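Local coordinates for protein beta-glucosidase (Pseudoalteromonas sp., PDB 3F95) that forms the extra C-terminal beta-sandwich domain of a longer enzyme, an exo-1,3/1,4-beta-glucanase, at residues P8-V11 against R12-K16; S36-S39 against G40-S44; S120-S123 against Q124-A127. One frame throughout, in Å; residues are numbered along the deposited sequence.

The three contacts are local turns of one beta-sandwich domain and follow one another along the chain. Contact 1 leads from strand 6-8 of the mixed sheet to strand 18-24 of the antiparallel one. Contact 2 stays within the mixed sheet, joining strand 37-38 to its antiparallel neighbour 45-50. Contact 3 changes sheets again, between strands 113-118 and 132-137, by way of helix 123-126. Their centres lie about 22 Å (1 and 2), 26 Å (1 and 3) and 27 Å (2 and 3) apart, with contacts 1 and 3 on opposite sides of the chain's centre. Contacts 1 and 3 thus carry the chain between the two sheets, whereas contact 2 returns it within one.

Contact 1: residues P8-V11 against R12-K16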
loop_
_atom_site.group_PDB
_atom_site.type_symbol
_atom_site.label_atom_id
_atom_site.label_comp_id
_atom_site.label_asym_id
_atom_site.label_seq_id
_atom_site.Cartn_x
_atom_site.Cartn_y
_atom_site.Cartn_z
ATOM N N PRO A 8 -11.038 7.927 3.342
ATOM C CA PRO A 8 -10.145 7.762 2.192
ATOM C C PRO A 8 -8.712 8.175 2.518
ATOM O O PRO A 8 -8.488 9.146 3.274
ATOM C CB PRO A 8 -10.757 8.703 1.136
ATOM C CG PRO A 8 -11.365 9.813 2.018
ATOM C CD PRO A 8 -12.040 8.989 3.094
ATOM N N LEU A 9 -7.750 7.423 1.969
ATOM C CA LEU A 9 -6.331 7.776 2.099
ATOM C C LEU A 9 -5.720 8.092 0.747
ATOM O O LEU A 9 -4.896 9.021 0.611
ATOM C CB LEU A 9 -5.533 6.644 2.768
ATOM C CG LEU A 9 -5.976 6.237 4.195
ATOM C CD1 LEU A 9 -5.201 5.008 4.688
ATOM C CD2 LEU A 9 -5.832 7.393 5.188
ATOM N N PHE A 10 -6.079 7.272 -0.240
ATOM C CA PHE A 10 -5.755 7.561 -1.630
ATOM C C PHE A 10 -6.876 7.080 -2.525
ATOM O O PHE A 10 -6.875 5.943 -2.975
ATOM C CB PHE A 10 -4.401 6.981 -2.091
ATOM C CG PHE A 10 -4.080 7.291 -3.533
ATOM C CD1 PHE A 10 -3.513 8.527 -3.893
ATOM C CD2 PHE A 10 -4.371 6.374 -4.543
ATOM C CE1 PHE A 10 -3.242 8.824 -5.248
ATOM C CE2 PHE A 10 -4.118 6.674 -5.895
ATOM C CZ PHE A 10 -3.552 7.898 -6.242
ATOM N N VAL A 11 -7.845 7.954 -2.751
ATOM C CA VAL A 11 -8.956 7.644 -3.652
ATOM C C VAL A 11 -8.953 8.715 -4.738
ATOM O O VAL A 11 -9.509 9.825 -4.581
ATOM C CB VAL A 11 -10.358 7.515 -2.928
ATOM C CG1 VAL A 11 -11.424 7.050 -3.951
ATOM C CG2 VAL A 11 -10.294 6.512 -1.736
ATOM N N ARG A 12 -8.307 8.353 -5.841
ATOM C CA ARG A 12 -8.021 9.223 -6.974
ATOM C C ARG A 12 -6.918 10.263 -6.717
ATOM O O ARG A 12 -6.230 10.651 -7.658
ATOM C CB ARG A 12 -9.270 9.927 -7.499
ATOM C CG ARG A 12 -10.389 8.964 -7.913
ATOM C CD ARG A 12 -11.455 9.714 -8.728
ATOM N NE ARG A 12 -10.937 10.247 -9.993
ATOM C CZ ARG A 12 -11.653 10.995 -10.837
ATOM N NH1 ARG A 12 -12.942 11.288 -10.572
ATOM N NH2 ARG A 12 -11.110 11.426 -11.959
ATOM N N SER A 13 -6.769 10.698 -5.474
ATOM C CA SER A 13 -5.687 11.591 -5.062
ATOM C C SER A 13 -5.393 11.369 -3.587
ATOM O O SER A 13 -6.231 10.833 -2.854
ATOM C CB SER A 13 -6.097 13.037 -5.293
ATOM O OG SER A 13 -7.159 13.361 -4.428
ATOM N N LEU A 14 -4.191 11.758 -3.160
ATOM C CA LEU A 14 -3.770 11.647 -1.764
ATOM C C LEU A 14 -4.686 12.488 -0.900
ATOM O O LEU A 14 -4.981 13.642 -1.239
ATOM C CB LEU A 14 -2.320 12.155 -1.610
ATOM C CG LEU A 14 -1.280 11.198 -2.205
ATOM C CD1 LEU A 14 0.100 11.862 -2.381
ATOM C CD2 LEU A 14 -1.141 9.991 -1.322
ATOM N N ALA A 15 -5.146 11.907 0.202
ATOM C CA ALA A 15 -5.917 12.641 1.197
ATOM C C ALA A 15 -4.960 13.636 1.864
ATOM O O ALA A 15 -3.735 13.503 1.767
ATOM C CB ALA A 15 -6.498 11.664 2.230
ATOM N N LYS A 16 -5.426 14.713 2.490
ATOM C CA LYS A 16 -4.501 15.864 2.828
ATOM C C LYS A 16 -3.110 15.659 3.570
ATOM O O LYS A 16 -2.069 16.129 3.100
ATOM C CB LYS A 16 -5.320 16.989 3.471
ATOM C CG LYS A 16 -6.291 17.680 2.494
ATOM C CD LYS A 16 -7.497 18.369 3.194
ATOM C CE LYS A 16 -7.202 19.811 3.594
ATOM N NZ LYS A 16 -8.314 20.413 4.400
HETATM O O HOH W 1 -7.942 10.147 -0.771
#
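A classic beta bulge, with L9 and F10 both facing V168, marks the corner where strand 6-8 of this beta-sandwich ends, and the chain beyond it folds back so that residues 12-15 lie against 8-11. The main tie across this fold is backbone to backbone: A15 N donates to L9 O over 2.9 Å, nearly straight at 171° but from above the carbonyl plane. The methyl CB of A15, directed toward the first segment, lies 3.4 Å from P8 O. One step further into the bend, V11 N reaches S13 O only by a weak bond of 3.3 Å. Water 1 reinforces that join, accepting from V11 N at 3.0 Å and donating to S13 O at 2.8 Å. The reversal itself falls at R12, whose positive phi (73°) turns the chain back on itself; its side chain departs to a cation-pi contact with Y54.

On its buried side the loop is underlain by F10. With CG anti to the backbone N (chi1 -180°), the phenyl group is laid under the returning backbone, so that the peptide between R12 and S13 covers one face of it. S13 N stands 4.0 Å above the ring plane, displaced toward the rim. W20, on the strand that follows the loop, meets F10 edge-to-face, and L14 also touches W20, which fastens the loop to the second sheet. Beside the ring, L14 brings a methyl group to the same corner, its CD2 lying 3.8 Å from F10 CD1.

Contact 2: residues S36-S39 against G40-S44; sequences SATS and GDKQS
This is a tight local contact round a reversal at the end of strand 37-38, where T38 and S39 meet K42 before the chain enters strand 45-50. S39 O is its focal acceptor. K42 N donates to it over 3.0 Å from well above the carbonyl plane, 55° out of it, while T38 OG1 donates over 3.2 Å from the opposite face. Water 2 adds a third donor to S39 O and lies a weak bond away from K42 NZ. The lysine chain, bent at chi2, crosses the threonine so that K42 CD rests 3.6 Å from T38 OG1.

The backbone from S39 to K42 forms a type I beta turn, and the D41 side chain continues the ordering beyond it as an Asx turn. D41 CG sits between its own backbone N and carbonyl carbon (chi1 69°), which carries the carboxylate forward to the N-H groups of the next residues. There OD1 accepts two of them: S44 N at 2.7 Å on its syn lone pair, and Q43 N at 2.8 Å on the anti side, 30° out of the carboxylate plane. This pair of bonds probably restrains the group's rotation; the 2.5 Å from S44 OG to D41 OD2 is suspiciously short. S39 OG is hydrogen-bonded to D24 OD2 and L45 N. That same D24 oxygen also accepts from D41 N, tying the turn to strand 18-24 of the other sheet.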
loop_
_atom_site.group_PDB
_atom_site.type_symbol
_atom_site.label_atom_id
_atom_site.label_comp_id
_atom_site.label_asym_id
_atom_site.label_seq_id
_atom_site.Cartn_x
_atom_site.Cartn_y
_atom_site.Cartn_z
ATOM N N SER A 36 4.019 10.867 -10.739
ATOM C CA SER A 36 5.201 10.006 -10.919
ATOM C C SER A 36 6.297 10.466 -9.955
ATOM O O SER A 36 6.319 11.618 -9.533
ATOM C CB SER A 36 5.718 10.053 -12.371
ATOM O OG SER A 36 6.123 11.368 -12.725
ATOM N N ALA A 37 7.218 9.561 -9.664
ATOM C CA ALA A 37 8.328 9.826 -8.772
ATOM C C ALA A 37 9.388 8.762 -8.995
ATOM O O ALA A 37 9.104 7.722 -9.564
ATOM C CB ALA A 37 7.864 9.817 -7.300
ATOM N N THR A 38 10.610 9.043 -8.534
ATOM C CA THR A 38 11.676 8.046 -8.473
ATOM C C THR A 38 12.228 8.061 -7.060
ATOM O O THR A 38 12.150 9.098 -6.364
ATOM C CB THR A 38 12.858 8.373 -9.439
ATOM O OG1 THR A 38 13.567 9.508 -8.935
ATOM C CG2 THR A 38 12.342 8.716 -10.825
ATOM N N SER A 39 12.817 6.946 -6.656
ATOM C CA SER A 39 13.510 6.868 -5.379
ATOM C C SER A 39 14.824 7.668 -5.466
ATOM O O SER A 39 15.156 8.196 -6.539
ATOM C CB SER A 39 13.773 5.421 -4.994
ATOM O OG SER A 39 14.596 4.753 -5.930
ATOM N N GLY A 40 15.538 7.755 -4.349
ATOM C CA GLY A 40 16.762 8.588 -4.297
ATOM C C GLY A 40 17.817 8.233 -5.342
ATOM O O GLY A 40 18.537 9.125 -5.834
ATOM N N ASP A 41 17.946 6.952 -5.686
ATOM C CA ASP A 41 18.989 6.537 -6.644
ATOM C C ASP A 41 18.543 6.617 -8.107
ATOM O O ASP A 41 19.309 6.269 -9.057
ATOM C CB ASP A 41 19.582 5.173 -6.279
ATOM C CG ASP A 41 18.612 4.028 -6.466
ATOM O OD1 ASP A 41 17.561 4.193 -7.134
ATOM O OD2 ASP A 41 18.924 2.948 -5.949
ATOM N N LYS A 42 17.290 7.057 -8.277
ATOM C CA LYS A 42 16.604 7.228 -9.581
ATOM C C LYS A 42 16.231 5.930 -10.312
ATOM O O LYS A 42 15.738 5.982 -11.441
ATOM C CB LYS A 42 17.378 8.170 -10.537
ATOM C CG LYS A 42 18.084 9.350 -9.877
ATOM C CD LYS A 42 17.081 10.254 -9.188
ATOM C CE LYS A 42 17.769 11.352 -8.413
ATOM N NZ LYS A 42 17.002 12.584 -8.670
ATOM N N GLN A 43 16.446 4.780 -9.687
ATOM C CA GLN A 43 16.230 3.500 -10.379
ATOM C C GLN A 43 15.609 2.398 -9.552
ATOM O O GLN A 43 14.957 1.502 -10.126
ATOM C CB GLN A 43 17.549 2.934 -10.951
ATOM C CG GLN A 43 18.153 3.744 -12.046
ATOM C CD GLN A 43 19.596 3.325 -12.360
ATOM O OE1 GLN A 43 20.092 2.301 -11.882
ATOM N NE2 GLN A 43 20.281 4.149 -13.126
ATOM N N SER A 44 15.848 2.395 -8.230
ATOM C CA SER A 44 15.432 1.232 -7.434
ATOM C C SER A 44 13.915 1.087 -7.370
ATOM O O SER A 44 13.388 -0.028 -7.442
ATOM C CB SER A 44 15.967 1.285 -5.989
ATOM O OG SER A 44 17.360 1.058 -5.969
HETATM O O HOH W 2 15.475 11.219 -6.051
#

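Contact 3: residues S120-S123 against Q124-A127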
loop_
_atom_site.group_PDB
_atom_site.type_symbol
_atom_site.label_atom_id
_atom_site.label_comp_id
_atom_site.label_asym_id
_atom_site.label_seq_id
_atom_site.Cartn_x
_atom_site.Cartn_y
_atom_site.Cartn_z
ATOM N N SER A 120 3.609 -14.125 -0.380
ATOM C CA SER A 120 3.312 -15.550 -0.634
ATOM C C SER A 120 1.926 -15.946 -0.115
ATOM O O SER A 120 1.297 -16.850 -0.664
ATOM C CB SER A 120 4.392 -16.437 -0.002
ATOM O OG SER A 120 4.459 -16.220 1.392
ATOM N N SER A 121 1.468 -15.285 0.940
ATOM C CA SER A 121 0.181 -15.599 1.572
ATOM C C SER A 121 -1.034 -15.322 0.691
ATOM O O SER A 121 -2.097 -15.882 0.946
ATOM C CB SER A 121 0.014 -14.870 2.902
ATOM O OG SER A 121 -0.247 -13.486 2.703
ATOM N N PHE A 122 -0.897 -14.419 -0.284
ATOM C CA PHE A 122 -1.999 -14.142 -1.219
ATOM C C PHE A 122 -1.577 -14.130 -2.682
ATOM O O PHE A 122 -2.301 -13.596 -3.528
ATOM C CB PHE A 122 -2.781 -12.853 -0.836
ATOM C CG PHE A 122 -1.952 -11.558 -0.907
ATOM C CD1 PHE A 122 -2.247 -10.590 -1.863
ATOM C CD2 PHE A 122 -0.913 -11.320 0.001
ATOM C CE1 PHE A 122 -1.512 -9.371 -1.930
ATOM C CE2 PHE A 122 -0.156 -10.132 -0.066
ATOM C CZ PHE A 122 -0.470 -9.159 -1.027
ATOM N N SER A 123 -0.431 -14.729 -2.982
ATOM C CA SER A 123 0.122 -14.652 -4.346
ATOM C C SER A 123 -0.773 -15.366 -5.366
ATOM O O SER A 123 -0.939 -14.889 -6.483
ATOM C CB SER A 123 1.554 -15.189 -4.415
ATOM O OG SER A 123 1.579 -16.536 -3.973
ATOM N N GLN A 124 -1.379 -16.490 -4.967
ATOM C CA GLN A 124 -2.177 -17.249 -5.921
ATOM C C GLN A 124 -3.402 -16.465 -6.332
ATOM O O GLN A 124 -3.705 -16.386 -7.505
ATOM C CB GLN A 124 -2.510 -18.650 -5.410
ATOM C CG GLN A 124 -1.330 -19.611 -5.507
ATOM C CD GLN A 124 -1.078 -20.129 -6.926
ATOM O OE1 GLN A 124 -0.605 -19.395 -7.810
ATOM N NE2 GLN A 124 -1.393 -21.413 -7.149
ATOM N N LEU A 125 -4.084 -15.842 -5.378
ATOM C CA LEU A 125 -5.270 -15.071 -5.738
ATOM C C LEU A 125 -4.966 -13.843 -6.622
ATOM O O LEU A 125 -5.848 -13.357 -7.333
ATOM C CB LEU A 125 -6.083 -14.715 -4.493
ATOM C CG LEU A 125 -5.576 -13.806 -3.385
ATOM C CD1 LEU A 125 -5.928 -12.339 -3.684
ATOM C CD2 LEU A 125 -6.211 -14.252 -2.073
ATOM N N MET A 126 -3.715 -13.367 -6.582
ATOM C CA MET A 126 -3.249 -12.262 -7.419
ATOM C C MET A 126 -2.632 -12.692 -8.777
ATOM O O MET A 126 -2.309 -11.853 -9.627
ATOM C CB MET A 126 -2.204 -11.439 -6.642
ATOM C CG MET A 126 -2.715 -10.844 -5.303
ATOM S SD MET A 126 -4.178 -9.797 -5.444
ATOM C CE MET A 126 -3.517 -8.333 -6.240
ATOM N N ALA A 127 -2.458 -14.000 -8.971
ATOM C CA ALA A 127 -1.594 -14.531 -10.027
ATOM C C ALA A 127 -2.152 -14.311 -11.428
ATOM O O ALA A 127 -1.414 -14.420 -12.422
ATOM C CB ALA A 127 -1.323 -16.036 -9.793
HETATM O O HOH W 3 -0.778 -18.097 -2.545
HETATM O O HOH W 4 1.225 -17.627 -6.865
#
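M126 N is shared between two carbonyls of the turn before it, S123 O at 3.2 Å and F122 O at 3.4 Å. Both bonds are weak, in a short, weakly bonded helical turn. Beside S120, water 3 takes the Q124 N-H at 3.0 Å and passes on to S120 O.

The apolar side is built round F122. M126 crosses the phenylalanine obliquely: its chi1 of -59° lays CG 3.5 Å from F122 CD1, and the bend at chi2 sets SD at the ring's edge, 5.4 Å from the centroid, in a Met-aromatic contact. L125 comes in at the base of the phenylalanine side chain, its CG 3.9 Å from F122 CB and its CD1 near the ring plane. An alanine in place of L125 removes the branched end, and would probably leave F122 CB without its isobutyl neighbour and lose the touch on L134. F122, L125 and M126 all touch L134 of strand 132-137. With both bonds of M126 N weak, the turn probably owes much of its hold on the sandwich to these apolar contacts.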